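Local coordinates for V-type ATP synthase alpha chain (Nanoarchaeum equitans Kin4-M, PDB 5BN3), which binds adenosine-5'-diphosphate and magnesium ion as a subunit of a V-type ATP synthase, with a P-loop nucleotide-binding domain at its centre, at residues A[213-218]-A[370-375]; A[241-246]-A[312-317]; A[488-493]-A[543-548]. All blocks are in the same frame, centred on the assembly; numbering follows the deposited sequence.

Interaction 1 (A[213-218]-A[370-375]); sequences IAKGGS and EGSLTI. With MG (magnesium ion), chain L.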
loop_
_atom_site.group_PDB
_atom_site.type_symbol
_atom_site.label_atom_id
_atom_site.label_comp_id
_atom_site.label_asym_id
_atom_site.label_seq_id
_atom_site.Cartn_x
_atom_site.Cartn_y
_atom_site.Cartn_z
ATOM N N ILE A 213 -18.085 -31.204 5.032
ATOM C CA ILE A 213 -19.337 -30.473 4.896
ATOM C C ILE A 213 -20.473 -31.472 4.725
ATOM O O ILE A 213 -20.238 -32.661 4.497
ATOM C CB ILE A 213 -19.330 -29.516 3.685
ATOM C CG1 ILE A 213 -19.086 -30.279 2.383
ATOM C CG2 ILE A 213 -18.285 -28.449 3.861
ATOM C CD1 ILE A 213 -19.127 -29.390 1.145
ATOM N N ALA A 214 -21.704 -30.990 4.821
ATOM C CA ALA A 214 -22.861 -31.854 4.615
ATOM C C ALA A 214 -23.251 -31.867 3.142
ATOM O O ALA A 214 -22.865 -30.968 2.387
ATOM C CB ALA A 214 -24.021 -31.381 5.460
ATOM N N LYS A 215 -24.009 -32.884 2.734
ATOM C CA LYS A 215 -24.582 -32.908 1.392
ATOM C C LYS A 215 -25.500 -31.708 1.225
ATOM O O LYS A 215 -26.410 -31.496 2.031
ATOM C CB LYS A 215 -25.386 -34.190 1.151
ATOM C CG LYS A 215 -24.566 -35.390 0.714
ATOM C CD LYS A 215 -25.445 -36.401 -0.014
ATOM C CE LYS A 215 -24.668 -37.643 -0.406
ATOM N NZ LYS A 215 -23.449 -37.316 -1.192
ATOM N N GLY A 216 -25.262 -30.928 0.178
ATOM C CA GLY A 216 -26.022 -29.713 -0.041
ATOM C C GLY A 216 -25.293 -28.505 0.512
ATOM O O GLY A 216 -25.776 -27.379 0.409
ATOM N N GLY A 217 -24.126 -28.738 1.104
ATOM C CA GLY A 217 -23.321 -27.651 1.633
ATOM C C GLY A 217 -22.448 -27.010 0.569
ATOM O O GLY A 217 -22.602 -27.278 -0.623
ATOM N N SER A 218 -21.534 -26.149 0.998
ATOM C CA SER A 218 -20.605 -25.508 0.079
ATOM C C SER A 218 -19.262 -25.272 0.755
ATOM O O SER A 218 -19.192 -25.144 1.977
ATOM C CB SER A 218 -21.178 -24.188 -0.440
ATOM O OG SER A 218 -21.534 -23.330 0.628
ATOM N N GLU A 370 -36.370 -35.738 -2.221
ATOM C CA GLU A 370 -35.255 -34.996 -1.643
ATOM C C GLU A 370 -34.084 -34.972 -2.621
ATOM O O GLU A 370 -33.701 -36.007 -3.172
ATOM C CB GLU A 370 -34.831 -35.607 -0.317
ATOM N N GLY A 371 -33.526 -33.786 -2.842
ATOM C CA GLY A 371 -32.362 -33.637 -3.694
ATOM C C GLY A 371 -31.392 -32.664 -3.054
ATOM O O GLY A 371 -31.787 -31.864 -2.205
ATOM N N SER A 372 -30.125 -32.728 -3.452
ATOM C CA SER A 372 -29.118 -31.831 -2.895
ATOM C C SER A 372 -28.167 -31.323 -3.971
ATOM O O SER A 372 -27.819 -32.054 -4.899
ATOM C CB SER A 372 -28.321 -32.532 -1.790
ATOM O OG SER A 372 -27.229 -33.262 -2.324
ATOM N N LEU A 373 -27.758 -30.065 -3.850
ATOM C CA LEU A 373 -26.712 -29.522 -4.708
ATOM C C LEU A 373 -25.575 -29.010 -3.837
ATOM O O LEU A 373 -25.740 -28.057 -3.075
ATOM C CB LEU A 373 -27.251 -28.406 -5.609
ATOM C CG LEU A 373 -26.225 -27.669 -6.472
ATOM C CD1 LEU A 373 -25.394 -28.658 -7.267
ATOM C CD2 LEU A 373 -26.910 -26.691 -7.411
ATOM N N THR A 374 -24.428 -29.667 -3.948
ATOM C CA THR A 374 -23.246 -29.310 -3.175
ATOM C C THR A 374 -22.272 -28.553 -4.082
ATOM O O THR A 374 -22.015 -28.974 -5.210
ATOM C CB THR A 374 -22.587 -30.578 -2.594
ATOM O OG1 THR A 374 -23.586 -31.383 -1.948
ATOM C CG2 THR A 374 -21.510 -30.212 -1.595
ATOM N N ILE A 375 -21.741 -27.428 -3.607
ATOM C CA ILE A 375 -20.903 -26.578 -4.453
ATOM C C ILE A 375 -19.508 -26.359 -3.883
ATOM O O ILE A 375 -19.352 -25.864 -2.766
ATOM C CB ILE A 375 -21.565 -25.207 -4.711
ATOM C CG1 ILE A 375 -22.850 -25.386 -5.525
ATOM C CG2 ILE A 375 -20.616 -24.278 -5.450
ATOM C CD1 ILE A 375 -23.583 -24.087 -5.801
HETATM MG MG MG L . -25.051 -32.877 -3.032
#
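Thr374 carries this contact, and its two branches do different work. Its OG1 lies beside its own backbone N (chi1 -49°). That brings it to the turn of 213-218, where the amide of Gly216 gives it a nearly straight hydrogen bond, Gly216 N to Thr374 OG1 2.7 Å. The same oxygen binds magnesium, at 2.4 Å from Thr374 OG1. Two partners on one oxygen probably hold the rotation of the Thr374 side chain. The methyl branch points at Ile213 and Gly217. Thr374 CG2 meets Ile213 CD1 tip to tip at 3.7 Å, and it also lies against Gly217 O.

Two places earlier on the same face of the strand, Ser372 reaches toward the loop. Ser372 OG also binds magnesium, at 2.3 Å. The aliphatic base of Lys215 lies near this hydroxyl, Lys215 CB to Ser372 OG 4.0 Å. Val315, from the next strand, belongs to the same metal site. The site is far from the bound adenosine-5'-diphosphate.

The loop is shaped for the meeting by a type II turn from Ala214 to Gly217, closed by a bond from Gly217 N to Ala214 O. Gly216 has positive phi in it, 96°, and its amide is left facing Thr374. The strand pairing starts where the turn ends. Ile375 N donates to Gly217 O at 3.1 Å, and Ser218 forms a parallel bridge with Ile375, with both side chains on one face.

The segment 213-218 follows helix 205-210 and leads into strand 218-222. Strand 370-379 runs between that strand and strand 314-320. Leu373 packs on Val315 and Val317 of the latter, while Ile375 rests on Phe356 and Tyr357 of helix 349-357.

Interaction 2 (A[241-246]-A[312-317]); sequences DSDIVI and GYSVVV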
loop_
_atom_site.group_PDB
_atom_site.type_symbol
_atom_site.label_atom_id
_atom_site.label_comp_id
_atom_site.label_asym_id
_atom_site.label_seq_id
_atom_site.Cartn_x
_atom_site.Cartn_y
_atom_site.Cartn_z
ATOM N N ASP A 241 -19.117 -39.341 -3.110
ATOM C CA ASP A 241 -20.359 -40.084 -2.981
ATOM C C ASP A 241 -21.475 -39.191 -3.517
ATOM O O ASP A 241 -22.006 -38.340 -2.800
ATOM C CB ASP A 241 -20.590 -40.443 -1.514
ATOM C CG ASP A 241 -21.675 -41.484 -1.325
ATOM O OD1 ASP A 241 -22.111 -42.090 -2.327
ATOM O OD2 ASP A 241 -22.085 -41.702 -0.165
ATOM N N SER A 242 -21.811 -39.374 -4.791
ATOM C CA SER A 242 -22.747 -38.486 -5.477
ATOM C C SER A 242 -23.371 -39.173 -6.687
ATOM O O SER A 242 -22.742 -40.028 -7.313
ATOM C CB SER A 242 -22.020 -37.210 -5.920
ATOM O OG SER A 242 -22.919 -36.266 -6.475
ATOM N N ASP A 243 -24.604 -38.796 -7.014
ATOM C CA ASP A 243 -25.276 -39.330 -8.196
ATOM C C ASP A 243 -24.735 -38.676 -9.462
ATOM O O ASP A 243 -24.490 -39.343 -10.468
ATOM C CB ASP A 243 -26.787 -39.094 -8.108
ATOM C CG ASP A 243 -27.430 -39.834 -6.954
ATOM O OD1 ASP A 243 -27.111 -41.026 -6.756
ATOM O OD2 ASP A 243 -28.251 -39.220 -6.239
ATOM N N ILE A 244 -24.547 -37.361 -9.395
ATOM C CA ILE A 244 -24.105 -36.580 -10.544
ATOM C C ILE A 244 -22.938 -35.669 -10.155
ATOM O O ILE A 244 -22.943 -35.072 -9.077
ATOM C CB ILE A 244 -25.263 -35.720 -11.107
ATOM C CG1 ILE A 244 -26.390 -36.616 -11.624
ATOM C CG2 ILE A 244 -24.774 -34.809 -12.222
ATOM C CD1 ILE A 244 -25.984 -37.472 -12.806
ATOM N N VAL A 245 -21.937 -35.582 -11.028
ATOM C CA VAL A 245 -20.815 -34.670 -10.834
ATOM C C VAL A 245 -20.730 -33.697 -12.005
ATOM O O VAL A 245 -20.706 -34.111 -13.167
ATOM C CB VAL A 245 -19.481 -35.434 -10.714
ATOM C CG1 VAL A 245 -18.310 -34.463 -10.670
ATOM C CG2 VAL A 245 -19.481 -36.307 -9.481
ATOM N N ILE A 246 -20.695 -32.405 -11.701
ATOM C CA ILE A 246 -20.514 -31.390 -12.731
ATOM C C ILE A 246 -19.214 -30.634 -12.495
ATOM O O ILE A 246 -19.060 -29.953 -11.480
ATOM C CB ILE A 246 -21.688 -30.404 -12.748
ATOM C CG1 ILE A 246 -22.978 -31.156 -13.074
ATOM C CG2 ILE A 246 -21.449 -29.297 -13.764
ATOM C CD1 ILE A 246 -24.218 -30.396 -12.725
ATOM N N GLY A 312 -34.504 -35.473 -7.709
ATOM C CA GLY A 312 -34.365 -36.169 -6.442
ATOM C C GLY A 312 -33.013 -36.842 -6.323
ATOM O O GLY A 312 -32.875 -37.880 -5.673
ATOM N N TYR A 313 -32.008 -36.243 -6.952
ATOM C CA TYR A 313 -30.655 -36.782 -6.911
ATOM C C TYR A 313 -29.715 -35.876 -6.118
ATOM O O TYR A 313 -30.016 -34.704 -5.876
ATOM C CB TYR A 313 -30.113 -36.981 -8.330
ATOM C CG TYR A 313 -30.696 -38.171 -9.064
ATOM C CD1 TYR A 313 -30.500 -39.462 -8.597
ATOM C CD2 TYR A 313 -31.414 -38.003 -10.239
ATOM C CE1 TYR A 313 -31.020 -40.554 -9.269
ATOM C CE2 TYR A 313 -31.939 -39.090 -10.919
ATOM C CZ TYR A 313 -31.737 -40.362 -10.428
ATOM O OH TYR A 313 -32.252 -41.449 -11.096
ATOM N N SER A 314 -28.577 -36.429 -5.710
ATOM C CA SER A 314 -27.532 -35.641 -5.069
ATOM C C SER A 314 -26.505 -35.257 -6.127
ATOM O O SER A 314 -26.060 -36.098 -6.913
ATOM C CB SER A 314 -26.869 -36.425 -3.937
ATOM O OG SER A 314 -26.173 -37.552 -4.430
ATOM N N VAL A 315 -26.153 -33.975 -6.157
ATOM C CA VAL A 315 -25.275 -33.433 -7.184
ATOM C C VAL A 315 -24.139 -32.655 -6.525
ATOM O O VAL A 315 -24.332 -32.026 -5.481
ATOM C CB VAL A 315 -26.052 -32.475 -8.119
ATOM C CG1 VAL A 315 -25.180 -32.018 -9.282
ATOM C CG2 VAL A 315 -27.304 -33.145 -8.644
ATOM N N VAL A 316 -22.952 -32.719 -7.122
ATOM C CA VAL A 316 -21.860 -31.840 -6.721
ATOM C C VAL A 316 -21.365 -31.030 -7.914
ATOM O O VAL A 316 -21.170 -31.568 -9.005
ATOM C CB VAL A 316 -20.692 -32.608 -6.048
ATOM C CG1 VAL A 316 -20.201 -33.730 -6.935
ATOM C CG2 VAL A 316 -19.550 -31.660 -5.706
ATOM N N VAL A 317 -21.197 -29.728 -7.708
ATOM C CA VAL A 317 -20.598 -28.866 -8.716
ATOM C C VAL A 317 -19.223 -28.413 -8.250
ATOM O O VAL A 317 -19.088 -27.853 -7.160
ATOM C CB VAL A 317 -21.465 -27.621 -8.993
ATOM C CG1 VAL A 317 -20.686 -26.605 -9.802
ATOM C CG2 VAL A 317 -22.725 -28.007 -9.734
#
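Asp243 and Ser314 grip each other where the two segments begin to run side by side. The carboxylate takes the backbone amide of Ser314 in an almost straight bond, Ser314 N to Asp243 OD2 2.9 Å, met on the anti side of the oxygen. Ser314 OG adds a weak bond to the same oxygen. In return Asp243 N donates to Ser314 OG at 3.3 Å. With OG of Ser314 turned between its backbone N and carbonyl carbon (chi1 65°), the hydroxyl can serve both partners.

The Tyr313 ring stands across the carboxylate, the planes 73° apart. Asp243 OD2 lies at the ring edge, 3.3 Å from Tyr313 CD1. Beyond this, Tyr313 OH is bonded to Glu141 O, and the ring meets Phe140, so the tyrosine reaches the domain that holds strand 140-145.

Past the charged end, parallel strand bonds take over. Ile244 N donates to Ser314 O, Val316 N to Ile244 O, and Ile246 N to Val316 O at 2.9 Å. Ile244 O has a second donor. Ser242 OG donates to Ile244 O at 2.9 Å, from above the carbonyl plane, so the loop before the strand is tied to the strand itself.

Side chains follow the pairing. Val245 and Val316 lie alongside each other, CG2 to CG1 3.7 Å. On the other face Ile246 slants across toward Val315, CD1 to CG1 3.9 Å. Ile244, Ile246 and Val315 are covered there by Phe308 and Ile304 of helix 293-309.

This helix leads from strand 280-285, on the far side of 244-250, into strand 314-320. The result is a beta-alpha-beta crossover that steps over the middle strand, in the parallel core sheet of a P-loop NTPase domain.

Interaction 3 (A[488-493]-A[543-548]); sequences FLQQDA and KLRYKS. With ADP (adenosine-5'-diphosphate), chain C.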
loop_
_atom_site.group_PDB
_atom_site.type_symbol
_atom_site.label_atom_id
_atom_site.label_comp_id
_atom_site.label_asym_id
_atom_site.label_seq_id
_atom_site.Cartn_x
_atom_site.Cartn_y
_atom_site.Cartn_z
ATOM N N PHE A 488 -1.749 -39.959 7.424
ATOM C CA PHE A 488 -3.193 -39.739 7.385
ATOM C C PHE A 488 -3.606 -38.556 6.505
ATOM O O PHE A 488 -4.424 -38.705 5.596
ATOM C CB PHE A 488 -3.735 -39.554 8.804
ATOM C CG PHE A 488 -5.227 -39.441 8.871
ATOM C CD1 PHE A 488 -6.024 -40.563 8.715
ATOM C CD2 PHE A 488 -5.834 -38.215 9.098
ATOM C CE1 PHE A 488 -7.401 -40.465 8.777
ATOM C CE2 PHE A 488 -7.210 -38.111 9.161
ATOM C CZ PHE A 488 -7.995 -39.237 9.000
ATOM N N LEU A 489 -3.049 -37.383 6.786
ATOM C CA LEU A 489 -3.420 -36.167 6.063
ATOM C C LEU A 489 -2.968 -36.211 4.606
ATOM O O LEU A 489 -3.744 -35.902 3.698
ATOM C CB LEU A 489 -2.854 -34.928 6.762
ATOM C CG LEU A 489 -3.369 -34.686 8.181
ATOM C CD1 LEU A 489 -2.758 -33.432 8.784
ATOM C CD2 LEU A 489 -4.877 -34.581 8.168
ATOM N N GLN A 490 -1.716 -36.600 4.381
ATOM C CA GLN A 490 -1.198 -36.730 3.024
ATOM C C GLN A 490 -1.902 -37.856 2.280
ATOM O O GLN A 490 -2.179 -38.916 2.849
ATOM C CB GLN A 490 0.317 -36.968 3.037
ATOM C CG GLN A 490 1.141 -35.726 3.351
ATOM C CD GLN A 490 2.635 -35.993 3.339
ATOM O OE1 GLN A 490 3.101 -36.952 2.721
ATOM N NE2 GLN A 490 3.392 -35.145 4.025
ATOM N N GLN A 491 -2.193 -37.615 1.006
ATOM C CA GLN A 491 -2.881 -38.597 0.178
ATOM C C GLN A 491 -2.480 -38.416 -1.284
ATOM O O GLN A 491 -2.746 -37.373 -1.887
ATOM C CB GLN A 491 -4.400 -38.472 0.350
ATOM C CG GLN A 491 -5.199 -39.576 -0.332
ATOM C CD GLN A 491 -6.643 -39.630 0.129
ATOM O OE1 GLN A 491 -7.007 -39.045 1.151
ATOM N NE2 GLN A 491 -7.476 -40.338 -0.626
ATOM N N ASP A 492 -1.830 -39.434 -1.842
ATOM C CA ASP A 492 -1.315 -39.375 -3.208
ATOM C C ASP A 492 -2.440 -39.601 -4.217
ATOM O O ASP A 492 -2.977 -40.704 -4.330
ATOM C CB ASP A 492 -0.214 -40.423 -3.401
ATOM C CG ASP A 492 0.606 -40.195 -4.659
ATOM O OD1 ASP A 492 0.154 -39.453 -5.558
ATOM O OD2 ASP A 492 1.710 -40.768 -4.754
ATOM N N ALA A 493 -2.786 -38.551 -4.955
ATOM C CA ALA A 493 -3.870 -38.615 -5.931
ATOM C C ALA A 493 -3.531 -39.509 -7.117
ATOM O O ALA A 493 -4.421 -39.933 -7.857
ATOM C CB ALA A 493 -4.205 -37.225 -6.417
ATOM N N LYS A 543 3.365 -46.049 6.011
ATOM C CA LYS A 543 3.325 -46.692 4.698
ATOM C C LYS A 543 1.991 -47.378 4.394
ATOM O O LYS A 543 1.767 -47.828 3.270
ATOM C CB LYS A 543 4.465 -47.708 4.577
ATOM C CG LYS A 543 5.856 -47.101 4.631
ATOM C CD LYS A 543 6.915 -48.168 4.879
ATOM C CE LYS A 543 6.854 -49.272 3.836
ATOM N NZ LYS A 543 7.853 -50.344 4.102
ATOM N N LEU A 544 1.114 -47.451 5.394
ATOM C CA LEU A 544 -0.166 -48.156 5.274
ATOM C C LEU A 544 -1.026 -47.705 4.094
ATOM O O LEU A 544 -1.544 -48.535 3.346
ATOM C CB LEU A 544 -0.975 -48.017 6.567
ATOM C CG LEU A 544 -0.671 -48.970 7.722
ATOM C CD1 LEU A 544 -1.431 -48.558 8.969
ATOM C CD2 LEU A 544 -1.052 -50.381 7.330
ATOM N N ARG A 545 -1.168 -46.392 3.931
ATOM C CA ARG A 545 -2.059 -45.820 2.919
ATOM C C ARG A 545 -1.706 -46.224 1.489
ATOM O O ARG A 545 -2.549 -46.158 0.594
ATOM C CB ARG A 545 -2.114 -44.290 3.044
ATOM C CG ARG A 545 -0.763 -43.583 2.918
ATOM C CD ARG A 545 -0.905 -42.076 3.121
ATOM N NE ARG A 545 0.380 -41.378 3.090
ATOM C CZ ARG A 545 0.871 -40.754 2.024
ATOM N NH1 ARG A 545 0.183 -40.731 0.891
ATOM N NH2 ARG A 545 2.047 -40.149 2.092
ATOM N N TYR A 546 -0.465 -46.653 1.281
ATOM C CA TYR A 546 -0.021 -47.082 -0.040
ATOM C C TYR A 546 -0.361 -48.539 -0.343
ATOM O O TYR A 546 -0.016 -49.051 -1.410
ATOM C CB TYR A 546 1.486 -46.864 -0.189
ATOM C CG TYR A 546 1.865 -45.431 -0.463
ATOM C CD1 TYR A 546 1.602 -44.853 -1.695
ATOM C CD2 TYR A 546 2.493 -44.661 0.503
ATOM C CE1 TYR A 546 1.947 -43.547 -1.956
ATOM C CE2 TYR A 546 2.843 -43.351 0.250
ATOM C CZ TYR A 546 2.566 -42.801 -0.982
ATOM O OH TYR A 546 2.909 -41.498 -1.244
ATOM N N LYS A 547 -1.037 -49.207 0.584
ATOM C CA LYS A 547 -1.300 -50.634 0.417
ATOM C C LYS A 547 -2.683 -50.948 -0.153
ATOM O O LYS A 547 -3.602 -50.135 -0.049
ATOM C CB LYS A 547 -1.010 -51.395 1.716
ATOM C CG LYS A 547 0.487 -51.453 2.007
ATOM C CD LYS A 547 0.838 -52.214 3.277
ATOM C CE LYS A 547 2.355 -52.333 3.410
ATOM N NZ LYS A 547 2.794 -52.768 4.762
ATOM N N SER A 548 -2.801 -52.128 -0.763
ATOM C CA SER A 548 -3.973 -52.515 -1.552
ATOM C C SER A 548 -5.305 -52.274 -0.851
ATOM O O SER A 548 -6.078 -51.406 -1.259
ATOM C CB SER A 548 -3.872 -53.988 -1.965
ATOM O OG SER A 548 -4.124 -54.851 -0.868
HETATM P PB ADP C . -3.252 -25.432 -8.735
HETATM O O1B ADP C . -3.532 -24.990 -7.323
HETATM O O2B ADP C . -4.462 -25.893 -9.500
HETATM O O3B ADP C . -2.352 -24.490 -9.492
HETATM P PA ADP C . -2.587 -28.193 -9.211
HETATM O O1A ADP C . -3.896 -28.782 -8.774
HETATM O O2A ADP C . -2.280 -28.063 -10.681
HETATM O O3A ADP C . -2.369 -26.764 -8.492
HETATM O "O5'" ADP C . -1.412 -29.054 -8.525
HETATM C "C5'" ADP C . -0.061 -28.603 -8.604
HETATM C "C4'" ADP C . 0.892 -29.790 -8.526
HETATM O "O4'" ADP C . 0.743 -30.467 -7.272
HETATM C "C3'" ADP C . 0.578 -30.778 -9.635
HETATM O "O3'" ADP C . 1.769 -31.048 -10.379
HETATM C "C2'" ADP C . 0.094 -32.023 -8.923
HETATM O "O2'" ADP C . 0.651 -33.204 -9.501
HETATM C "C1'" ADP C . 0.547 -31.865 -7.482
HETATM N N9 ADP C . -0.500 -32.385 -6.570
HETATM C C8 ADP C . -1.529 -31.683 -6.060
HETATM N N7 ADP C . -2.303 -32.463 -5.264
HETATM C C5 ADP C . -1.762 -33.696 -5.253
HETATM C C6 ADP C . -2.077 -34.994 -4.613
HETATM N N6 ADP C . -3.155 -35.134 -3.798
HETATM N N1 ADP C . -1.245 -36.028 -4.870
HETATM C C2 ADP C . -0.171 -35.901 -5.675
HETATM N N3 ADP C . 0.172 -34.755 -6.287
HETATM C C4 ADP C . -0.572 -33.637 -6.116
#
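The guanidinium of Arg545 lies against the backbone carbonyl of Gln490, yet no hydrogen bond joins the two segments. Gln490 O sits over one face of the guanidinium, and its nearest approach to the side chain is to Arg545 CD, at 3.4 Å. Gln490 CB packs on the same group from 3.7 Å above the plane. The opposite face is taken by CE2 of the neighbouring Tyr546, so the flat group is held between a glutamine and a tyrosine. The glutamine amide is turned steeply to it. Gln490 OE1 comes to 3.4 Å from Arg545 NH2, but the angle is poor for a bond.

Arg545 gets there by an extended chain, its CG standing between the backbone N and the carbonyl carbon (chi1 58°). Its polar edge is satisfied by others. NH1 forms a salt bridge with Asp498, and NE donates to Glu486 O. Gln490 O is itself bonded by Arg205 NH2. Asp498 also accepts from Asp492 N, so one carboxylate holds the arginine and the 488-493 backbone together.

Segment 488-493 is where the chain leaves helix 472-489 of the C-terminal helical region and runs on toward the nucleotide. The adenine is read by backbone atoms of this extended stretch. ADP N6 donates to Gln491 O at 3.0 Å, and Ala493 N donates to ADP N1 at 3.0 Å in a nearly straight line. This pairing uses the amino group and ring nitrogen of the base together. The Gln491 side chain turns away and bonds Arg205 N and Gly203 O.

Asp492 stands between base and tyrosine. Asp492 OD1 accepts from Phe494 N and lies 3.6 Å from ADP C2. Asp492 OD2 is at the edge of the Tyr546 ring, 3.8 Å from Tyr546 OH, with carboxylate and ring planes close to perpendicular.

Interactions 1 and 2 belong to one buried sheet in the nucleotide-binding domain. Their strands 370-379 and 314-320 are neighbours, and Thr374 N and O probably bond to Val315 O and Val317 N between them. Interaction 1 joins a turn to a strand through a hydroxyl and magnesium. Interaction 2 is a regular strand pair, with a polar clasp at one end and aliphatic side chains beyond it. Interaction 3 lies further out and is partly buried, its centre about 27 Å from that of interaction 1. It joins the end of helix 472-489 and the chain after it to the loop between helices 537-542 and 552-562, by packing and shared outside partners, beside the adenine of adenosine-5'-diphosphate.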